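Local coordinates for protein GphF (Cystobacter violaceus, PDB 6MFC) that probably acts as a decarboxylase built on the GNAT acetyltransferase fold, working at the initiation of polyketide biosynthesis, at residues 26-39 with 59-73. Sequence-based numbering, arbitrary orientation.
Sequences HRIRHARPSDLDAL and LRRVTTEPRGCWVLL
Arg29 and Val71 pair as an antiparallel hydrogen-bonded couple: Val71 N reaches Arg29 O at 2.8 Å and 166°, and Arg29 N returns a longer bond to Val71 O. Just past this pair, Cys69 O accepts two bonds, from opposite faces of its carbonyl plane. Ala31 N approaches Cys69 O at 2.8 Å, and His30 ND1 lies 3.2 Å from Cys69 O, which sits in the imidazole plane; the bond from His30 ND1 helps fix the ring's rotation. The imidazole is held further by Arg67 CA, which sits over one face in a CH-pi contact 3.9 Å from the ring centroid, and by the Trp70 five-membered ring, whose plane is inclined 33° to it.

On the face carrying Arg29 and Val71, Val71 CG2 lies over the centre of the Arg29 guanidinium. With CG between backbone N and carbonyl carbon (chi1 60°), the otherwise extended Arg29 chain runs across Val71, and Asp35 OD2 fastens the group by a 2.6 Å salt bridge from Arg29 NH2. Val71 CG1 meets Leu39 CD2 at 3.8 Å, while Ala31 CB packs on Val62 CG2, closing an apolar layer between strands and helices. On the opposite face, Ile28 CG1 touches Leu72 CD1 at 3.6 Å, and both side chains rest on Leu132 of helix 128-140. Strand 27-30 is one of the two edge strands of the chain's sheet, beside 70-74, joined through two helices in the N-terminal β-α-α-β arrangement of the GNAT fold.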
ATOM      1  N   HIS A  26     -13.226   5.104 -17.342  1.00153.61           N
ATOM      2  CA  HIS A  26     -12.863   4.718 -15.983  1.00151.57           C
ATOM      3  C   HIS A  26     -14.080   4.751 -15.065  1.00148.09           C
ATOM      4  O   HIS A  26     -14.985   5.566 -15.247  1.00159.75           O
ATOM      5  CB  HIS A  26     -11.771   5.638 -15.435  1.00154.93           C
ATOM      6  CG  HIS A  26     -12.279   6.970 -14.977  1.00163.08           C
ATOM      7  ND1 HIS A  26     -13.064   7.779 -15.769  1.00171.16           N
ATOM      8  CD2 HIS A  26     -12.119   7.631 -13.807  1.00160.66           C
ATOM      9  CE1 HIS A  26     -13.365   8.882 -15.108  1.00171.04           C
ATOM     10  NE2 HIS A  26     -12.803   8.818 -13.914  1.00165.78           N
ATOM     11  N   ARG A  27     -14.098   3.856 -14.080  1.00133.25           N
ATOM     12  CA  ARG A  27     -15.155   3.829 -13.078  1.00120.39           C
ATOM     13  C   ARG A  27     -14.613   3.192 -11.809  1.00109.89           C
ATOM     14  O   ARG A  27     -14.050   2.095 -11.856  1.00106.85           O
ATOM     15  CB  ARG A  27     -16.385   3.062 -13.575  1.00123.52           C
ATOM     16  CG  ARG A  27     -17.394   2.758 -12.478  1.00125.49           C
ATOM     17  CD  ARG A  27     -18.714   2.256 -13.041  1.00139.41           C
ATOM     18  NE  ARG A  27     -19.625   1.827 -11.983  1.00145.97           N
ATOM     19  CZ  ARG A  27     -19.843   0.558 -11.653  1.00150.11           C
ATOM     20  NH1 ARG A  27     -19.222  -0.414 -12.306  1.00151.89           N
ATOM     21  NH2 ARG A  27     -20.688   0.258 -10.676  1.00149.88           N
ATOM     22  N   ILE A  28     -14.783   3.881 -10.685  1.00102.38           N
ATOM     23  CA  ILE A  28     -14.317   3.410  -9.386  1.00 99.02           C
ATOM     24  C   ILE A  28     -15.532   3.093  -8.527  1.00101.82           C
ATOM     25  O   ILE A  28     -16.459   3.905  -8.424  1.00107.15           O
ATOM     26  CB  ILE A  28     -13.408   4.448  -8.703  1.00 98.82           C
ATOM     27  CG1 ILE A  28     -12.057   4.519  -9.418  1.00 97.70           C
ATOM     28  CG2 ILE A  28     -13.223   4.112  -7.232  1.00 96.69           C
ATOM     29  CD1 ILE A  28     -11.092   5.511  -8.809  1.00 95.18           C
ATOM     30  N   ARG A  29     -15.531   1.908  -7.920  1.00 95.59           N
ATOM     31  CA  ARG A  29     -16.610   1.476  -7.047  1.00 90.31           C
ATOM     32  C   ARG A  29     -16.021   0.650  -5.914  1.00 89.77           C
ATOM     33  O   ARG A  29     -14.859   0.241  -5.955  1.00 86.45           O
ATOM     34  CB  ARG A  29     -17.666   0.667  -7.812  1.00 92.85           C
ATOM     35  CG  ARG A  29     -17.125  -0.592  -8.472  1.00 83.18           C
ATOM     36  CD  ARG A  29     -18.252  -1.496  -8.947  1.00 79.38           C
ATOM     37  NE  ARG A  29     -17.749  -2.707  -9.588  1.00 79.92           N
ATOM     38  CZ  ARG A  29     -17.386  -3.805  -8.933  1.00 77.69           C
ATOM     39  NH1 ARG A  29     -17.465  -3.849  -7.609  1.00 81.90           N
ATOM     40  NH2 ARG A  29     -16.940  -4.861  -9.600  1.00 73.83           N
ATOM     41  N   HIS A  30     -16.838   0.405  -4.891  1.00 90.99           N
ATOM     42  CA  HIS A  30     -16.397  -0.415  -3.773  1.00 85.42           C
ATOM     43  C   HIS A  30     -16.165  -1.853  -4.221  1.00 87.01           C
ATOM     44  O   HIS A  30     -16.830  -2.365  -5.127  1.00 86.56           O
ATOM     45  CB  HIS A  30     -17.427  -0.386  -2.641  1.00 85.77           C
ATOM     46  CG  HIS A  30     -17.343   0.831  -1.774  1.00 83.80           C
ATOM     47  ND1 HIS A  30     -16.166   1.247  -1.189  1.00 79.52           N
ATOM     48  CD2 HIS A  30     -18.292   1.715  -1.382  1.00 85.12           C
ATOM     49  CE1 HIS A  30     -16.392   2.340  -0.480  1.00 84.17           C
ATOM     50  NE2 HIS A  30     -17.674   2.644  -0.580  1.00 87.73           N
ATOM     51  N   ALA A  31     -15.204  -2.507  -3.577  1.00 83.49           N
ATOM     52  CA  ALA A  31     -14.948  -3.910  -3.860  1.00 80.72           C
ATOM     53  C   ALA A  31     -16.068  -4.771  -3.290  1.00 82.76           C
ATOM     54  O   ALA A  31     -16.556  -4.531  -2.182  1.00 93.83           O
ATOM     55  CB  ALA A  31     -13.602  -4.338  -3.277  1.00 78.06           C
ATOM     56  N   ARG A  32     -16.487  -5.768  -4.065  1.00 77.28           N
ATOM     57  CA  ARG A  32     -17.502  -6.716  -3.640  1.00 74.01           C
ATOM     58  C   ARG A  32     -16.906  -8.117  -3.577  1.00 81.04           C
ATOM     59  O   ARG A  32     -15.946  -8.417  -4.294  1.00 87.83           O
ATOM     60  CB  ARG A  32     -18.703  -6.719  -4.595  1.00 76.39           C
ATOM     61  CG  ARG A  32     -19.330  -5.354  -4.835  1.00 82.39           C
ATOM     62  CD  ARG A  32     -20.592  -5.477  -5.678  1.00 91.77           C
ATOM     63  NE  ARG A  32     -20.336  -6.111  -6.968  1.00103.39           N
ATOM     64  CZ  ARG A  32     -20.301  -5.461  -8.128  1.00110.00           C
ATOM     65  NH1 ARG A  32     -20.514  -4.153  -8.166  1.00109.26           N
ATOM     66  NH2 ARG A  32     -20.060  -6.121  -9.253  1.00112.82           N
ATOM     67  N   PRO A  33     -17.446  -8.994  -2.728  1.00 84.42           N
ATOM     68  CA  PRO A  33     -16.921 -10.369  -2.665  1.00 81.73           C
ATOM     69  C   PRO A  33     -17.000 -11.116  -3.987  1.00 85.82           C
ATOM     70  O   PRO A  33     -16.279 -12.107  -4.161  1.00 82.03           O
ATOM     71  CB  PRO A  33     -17.800 -11.030  -1.594  1.00 77.21           C
ATOM     72  CG  PRO A  33     -18.278  -9.899  -0.749  1.00 73.25           C
ATOM     73  CD  PRO A  33     -18.460  -8.741  -1.688  1.00 82.95           C
ATOM     74  N   SER A  34     -17.846 -10.672  -4.922  1.00 96.32           N
ATOM     75  CA  SER A  34     -17.927 -11.314  -6.232  1.00 91.82           C
ATOM     76  C   SER A  34     -16.692 -11.033  -7.080  1.00 86.43           C
ATOM     77  O   SER A  34     -16.360 -11.827  -7.968  1.00 74.77           O
ATOM     78  CB  SER A  34     -19.186 -10.848  -6.964  1.00 90.32           C
ATOM     79  OG  SER A  34     -19.844  -9.824  -6.238  1.00 92.61           O
ATOM     80  N   ASP A  35     -16.005  -9.922  -6.829  1.00 89.59           N
ATOM     81  CA  ASP A  35     -14.810  -9.555  -7.577  1.00 86.26           C
ATOM     82  C   ASP A  35     -13.578 -10.336  -7.148  1.00 85.72           C
ATOM     83  O   ASP A  35     -12.476 -10.030  -7.617  1.00 89.27           O
ATOM     84  CB  ASP A  35     -14.540  -8.059  -7.425  1.00 83.08           C
ATOM     85  CG  ASP A  35     -15.772  -7.221  -7.671  1.00 97.64           C
ATOM     86  OD1 ASP A  35     -16.839  -7.803  -7.955  1.00111.79           O
ATOM     87  OD2 ASP A  35     -15.676  -5.980  -7.578  1.00 99.75           O
ATOM     88  N   LEU A  36     -13.742 -11.339  -6.282  1.00 81.58           N
ATOM     89  CA  LEU A  36     -12.593 -12.010  -5.686  1.00 74.75           C
ATOM     90  C   LEU A  36     -11.725 -12.687  -6.740  1.00 74.10           C
ATOM     91  O   LEU A  36     -10.492 -12.647  -6.657  1.00 70.08           O
ATOM     92  CB  LEU A  36     -13.069 -13.022  -4.645  1.00 74.18           C
ATOM     93  CG  LEU A  36     -12.000 -13.784  -3.866  1.00 74.84           C
ATOM     94  CD1 LEU A  36     -11.070 -12.823  -3.147  1.00 55.45           C
ATOM     95  CD2 LEU A  36     -12.661 -14.733  -2.882  1.00 82.92           C
ATOM     96  N   ASP A  37     -12.348 -13.309  -7.746  1.00 76.76           N
ATOM     97  CA  ASP A  37     -11.569 -13.968  -8.791  1.00 78.89           C
ATOM     98  C   ASP A  37     -10.768 -12.964  -9.607  1.00 81.35           C
ATOM     99  O   ASP A  37      -9.654 -13.269 -10.049  1.00 82.95           O
ATOM    100  CB  ASP A  37     -12.489 -14.779  -9.700  1.00 82.70           C
ATOM    101  CG  ASP A  37     -13.333 -15.773  -8.933  1.00 98.16           C
ATOM    102  OD1 ASP A  37     -14.186 -15.333  -8.135  1.00103.01           O
ATOM    103  OD2 ASP A  37     -13.147 -16.992  -9.130  1.00106.41           O
ATOM    104  N   ALA A  38     -11.313 -11.766  -9.817  1.00 71.91           N
ATOM    105  CA  ALA A  38     -10.571 -10.724 -10.515  1.00 74.88           C
ATOM    106  C   ALA A  38      -9.500 -10.115  -9.621  1.00 77.18           C
ATOM    107  O   ALA A  38      -8.402  -9.798 -10.092  1.00 93.86           O
ATOM    108  CB  ALA A  38     -11.529  -9.643 -11.018  1.00 66.26           C
ATOM    109  N   LEU A  39      -9.800  -9.945  -8.330  1.00 82.52           N
ATOM    110  CA  LEU A  39      -8.812  -9.398  -7.407  1.00 71.39           C
ATOM    111  C   LEU A  39      -7.614 -10.327  -7.257  1.00 70.31           C
ATOM    112  O   LEU A  39      -6.481  -9.862  -7.098  1.00 78.96           O
ATOM    113  CB  LEU A  39      -9.456  -9.127  -6.048  1.00 61.44           C
ATOM    114  CG  LEU A  39     -10.563  -8.069  -6.033  1.00 59.78           C
ATOM    115  CD1 LEU A  39     -11.117  -7.876  -4.628  1.00 60.28           C
ATOM    116  CD2 LEU A  39     -10.059  -6.752  -6.604  1.00 59.65           C
ATOM    117  N   LEU A  59     -10.032 -11.849   0.469  1.00 64.43           N
ATOM    118  CA  LEU A  59     -11.404 -11.864   0.960  1.00 67.44           C
ATOM    119  C   LEU A  59     -11.492 -11.256   2.354  1.00 71.77           C
ATOM    120  O   LEU A  59     -12.469 -10.571   2.677  1.00 70.66           O
ATOM    121  CB  LEU A  59     -11.950 -13.288   0.963  1.00 66.66           C
ATOM    122  CG  LEU A  59     -13.396 -13.452   1.432  1.00 61.78           C
ATOM    123  CD1 LEU A  59     -14.360 -12.857   0.418  1.00 57.70           C
ATOM    124  CD2 LEU A  59     -13.715 -14.911   1.694  1.00 59.28           C
ATOM    125  N   ARG A  60     -10.476 -11.493   3.189  1.00 71.71           N
ATOM    126  CA  ARG A  60     -10.475 -10.948   4.543  1.00 65.92           C
ATOM    127  C   ARG A  60     -10.531  -9.426   4.529  1.00 67.88           C
ATOM    128  O   ARG A  60     -11.196  -8.815   5.371  1.00 70.36           O
ATOM    129  CB  ARG A  60      -9.234 -11.425   5.297  1.00 74.43           C
ATOM    130  CG  ARG A  60      -9.277 -11.140   6.789  1.00 55.83           C
ATOM    131  CD  ARG A  60      -7.911 -10.749   7.333  1.00 57.06           C
ATOM    132  NE  ARG A  60      -7.485  -9.430   6.869  1.00 54.30           N
ATOM    133  CZ  ARG A  60      -7.940  -8.282   7.366  1.00 70.79           C
ATOM    134  NH1 ARG A  60      -8.842  -8.288   8.338  1.00 80.07           N
ATOM    135  NH2 ARG A  60      -7.499  -7.126   6.887  1.00 55.34           N
ATOM    136  N   ARG A  61      -9.839  -8.795   3.577  1.00 59.11           N
ATOM    137  CA  ARG A  61      -9.819  -7.336   3.515  1.00 66.13           C
ATOM    138  C   ARG A  61     -11.171  -6.780   3.087  1.00 63.47           C
ATOM    139  O   ARG A  61     -11.704  -5.857   3.716  1.00 60.17           O
ATOM    140  CB  ARG A  61      -8.727  -6.867   2.554  1.00 68.67           C
ATOM    141  CG  ARG A  61      -7.333  -7.348   2.903  1.00 68.76           C
ATOM    142  CD  ARG A  61      -6.346  -6.963   1.819  1.00 72.68           C
ATOM    143  NE  ARG A  61      -5.026  -7.535   2.058  1.00 76.92           N
ATOM    144  CZ  ARG A  61      -3.989  -7.381   1.242  1.00 79.11           C
ATOM    145  NH1 ARG A  61      -4.120  -6.671   0.130  1.00 87.55           N
ATOM    146  NH2 ARG A  61      -2.822  -7.937   1.536  1.00 68.97           N
ATOM    147  N   VAL A  62     -11.738  -7.325   2.008  1.00 54.36           N
ATOM    148  CA  VAL A  62     -12.972  -6.775   1.457  1.00 63.67           C
ATOM    149  C   VAL A  62     -14.127  -6.945   2.435  1.00 73.84           C
ATOM    150  O   VAL A  62     -14.985  -6.064   2.557  1.00 79.27           O
ATOM    151  CB  VAL A  62     -13.278  -7.422   0.094  1.00 68.12           C
ATOM    152  CG1 VAL A  62     -14.608  -6.927  -0.449  1.00 71.39           C
ATOM    153  CG2 VAL A  62     -12.154  -7.130  -0.888  1.00 66.93           C
ATOM    154  N   THR A  63     -14.164  -8.064   3.158  1.00 73.61           N
ATOM    155  CA  THR A  63     -15.265  -8.318   4.079  1.00 72.46           C
ATOM    156  C   THR A  63     -15.075  -7.653   5.437  1.00 76.04           C
ATOM    157  O   THR A  63     -16.066  -7.429   6.141  1.00 83.25           O
ATOM    158  CB  THR A  63     -15.451  -9.823   4.263  1.00 81.44           C
ATOM    159  OG1 THR A  63     -14.264 -10.389   4.834  1.00 93.36           O
ATOM    160  CG2 THR A  63     -15.730 -10.485   2.920  1.00 82.56           C
ATOM    161  N   THR A  64     -13.840  -7.325   5.822  1.00 73.43           N
ATOM    162  CA  THR A  64     -13.617  -6.681   7.113  1.00 74.38           C
ATOM    163  C   THR A  64     -13.916  -5.188   7.047  1.00 83.34           C
ATOM    164  O   THR A  64     -14.603  -4.645   7.921  1.00 83.35           O
ATOM    165  CB  THR A  64     -12.180  -6.916   7.580  1.00 75.81           C
ATOM    166  OG1 THR A  64     -11.946  -8.326   7.705  1.00 82.38           O
ATOM    167  CG2 THR A  64     -11.932  -6.242   8.921  1.00 68.76           C
ATOM    168  N   GLU A  65     -13.407  -4.508   6.019  1.00 85.54           N
ATOM    169  CA  GLU A  65     -13.667  -3.090   5.779  1.00 94.75           C
ATOM    170  C   GLU A  65     -14.364  -2.980   4.427  1.00 97.55           C
ATOM    171  O   GLU A  65     -13.727  -2.648   3.415  1.00 96.11           O
ATOM    172  CB  GLU A  65     -12.376  -2.273   5.809  1.00 95.66           C
ATOM    173  CG  GLU A  65     -12.579  -0.780   6.000  1.00 97.61           C
ATOM    174  CD  GLU A  65     -12.642  -0.383   7.462  1.00103.59           C
ATOM    175  OE1 GLU A  65     -11.943  -1.018   8.281  1.00106.89           O
ATOM    176  OE2 GLU A  65     -13.389   0.561   7.793  1.00109.14           O
ATOM    177  N   PRO A  66     -15.671  -3.262   4.371  1.00100.69           N
ATOM    178  CA  PRO A  66     -16.353  -3.282   3.064  1.00101.39           C
ATOM    179  C   PRO A  66     -16.349  -1.942   2.356  1.00103.83           C
ATOM    180  O   PRO A  66     -16.161  -1.894   1.135  1.00105.29           O
ATOM    181  CB  PRO A  66     -17.777  -3.735   3.423  1.00 98.57           C
ATOM    182  CG  PRO A  66     -17.645  -4.408   4.753  1.00 97.61           C
ATOM    183  CD  PRO A  66     -16.569  -3.654   5.467  1.00100.14           C
ATOM    184  N   ARG A  67     -16.556  -0.844   3.086  1.00 98.73           N
ATOM    185  CA  ARG A  67     -16.525   0.491   2.502  1.00 97.84           C
ATOM    186  C   ARG A  67     -15.140   1.123   2.563  1.00 91.62           C
ATOM    187  O   ARG A  67     -15.022   2.355   2.567  1.00 98.76           O
ATOM    188  CB  ARG A  67     -17.560   1.388   3.184  1.00105.77           C
ATOM    189  CG  ARG A  67     -18.996   0.974   2.898  1.00113.73           C
ATOM    190  CD  ARG A  67     -19.978   2.113   3.126  1.00127.48           C
ATOM    191  NE  ARG A  67     -20.472   2.167   4.498  1.00137.99           N
ATOM    192  CZ  ARG A  67     -21.419   3.003   4.915  1.00147.17           C
ATOM    193  NH1 ARG A  67     -21.972   3.856   4.063  1.00151.39           N
ATOM    194  NH2 ARG A  67     -21.814   2.986   6.180  1.00148.74           N
ATOM    195  N   GLY A  68     -14.089   0.307   2.606  1.00 82.11           N
ATOM    196  CA  GLY A  68     -12.730   0.810   2.604  1.00 80.42           C
ATOM    197  C   GLY A  68     -11.875   0.156   1.539  1.00 79.74           C
ATOM    198  O   GLY A  68     -10.644   0.208   1.599  1.00 85.42           O
ATOM    199  N   CYS A  69     -12.522  -0.469   0.558  1.00 75.22           N
ATOM    200  CA  CYS A  69     -11.836  -1.105  -0.558  1.00 72.80           C
ATOM    201  C   CYS A  69     -12.516  -0.688  -1.852  1.00 83.83           C
ATOM    202  O   CYS A  69     -13.749  -0.689  -1.936  1.00 92.63           O
ATOM    203  CB  CYS A  69     -11.841  -2.632  -0.413  1.00 72.75           C
ATOM    204  SG  CYS A  69     -10.989  -3.242   1.066  1.00 68.42           S
ATOM    205  N   TRP A  70     -11.716  -0.325  -2.853  1.00 81.83           N
ATOM    206  CA  TRP A  70     -12.230   0.129  -4.136  1.00 84.02           C
ATOM    207  C   TRP A  70     -11.546  -0.612  -5.274  1.00 80.08           C
ATOM    208  O   TRP A  70     -10.415  -1.087  -5.142  1.00 78.50           O
ATOM    209  CB  TRP A  70     -12.028   1.637  -4.330  1.00 81.63           C
ATOM    210  CG  TRP A  70     -12.783   2.479  -3.358  1.00 85.62           C
ATOM    211  CD1 TRP A  70     -13.996   3.072  -3.557  1.00 84.72           C
ATOM    212  CD2 TRP A  70     -12.375   2.832  -2.034  1.00 89.60           C
ATOM    213  NE1 TRP A  70     -14.369   3.772  -2.435  1.00 87.46           N
ATOM    214  CE2 TRP A  70     -13.391   3.640  -1.486  1.00 97.05           C
ATOM    215  CE3 TRP A  70     -11.248   2.543  -1.257  1.00 87.19           C
ATOM    216  CZ2 TRP A  70     -13.314   4.161  -0.196  1.00105.04           C
ATOM    217  CZ3 TRP A  70     -11.174   3.062   0.022  1.00 91.24           C
ATOM    218  CH2 TRP A  70     -12.200   3.860   0.540  1.00101.56           C
ATOM    219  N   VAL A  71     -12.249  -0.698  -6.400  1.00 82.92           N
ATOM    220  CA  VAL A  71     -11.702  -1.244  -7.632  1.00 75.48           C
ATOM    221  C   VAL A  71     -11.829  -0.189  -8.720  1.00 76.70           C
ATOM    222  O   VAL A  71     -12.746   0.639  -8.708  1.00 78.02           O
ATOM    223  CB  VAL A  71     -12.404  -2.553  -8.056  1.00 74.68           C
ATOM    224  CG1 VAL A  71     -12.138  -3.653  -7.041  1.00 77.02           C
ATOM    225  CG2 VAL A  71     -13.898  -2.324  -8.221  1.00 73.82           C
ATOM    226  N   LEU A  72     -10.888  -0.212  -9.658  1.00 74.39           N
ATOM    227  CA  LEU A  72     -10.910   0.665 -10.819  1.00 76.61           C
ATOM    228  C   LEU A  72     -11.172  -0.170 -12.064  1.00 81.14           C
ATOM    229  O   LEU A  72     -10.473  -1.159 -12.311  1.00 78.55           O
ATOM    230  CB  LEU A  72      -9.595   1.437 -10.955  1.00 80.12           C
ATOM    231  CG  LEU A  72      -9.416   2.286 -12.217  1.00 84.85           C
ATOM    232  CD1 LEU A  72     -10.612   3.195 -12.449  1.00 95.25           C
ATOM    233  CD2 LEU A  72      -8.145   3.105 -12.117  1.00 81.27           C
ATOM    234  N   LEU A  73     -12.176   0.228 -12.837  1.00 85.49           N
ATOM    235  CA  LEU A  73     -12.602  -0.517 -14.013  1.00 88.75           C
ATOM    236  C   LEU A  73     -12.135   0.187 -15.279  1.00 94.07           C
ATOM    237  O   LEU A  73     -12.376   1.386 -15.455  1.00 98.14           O
ATOM    238  CB  LEU A  73     -14.123  -0.675 -14.035  1.00 96.74           C
ATOM    239  CG  LEU A  73     -14.748  -1.415 -12.854  1.00 92.27           C
ATOM    240  CD1 LEU A  73     -16.239  -1.577 -13.068  1.00 76.78           C
ATOM    241  CD2 LEU A  73     -14.084  -2.763 -12.668  1.00 90.34           C
TER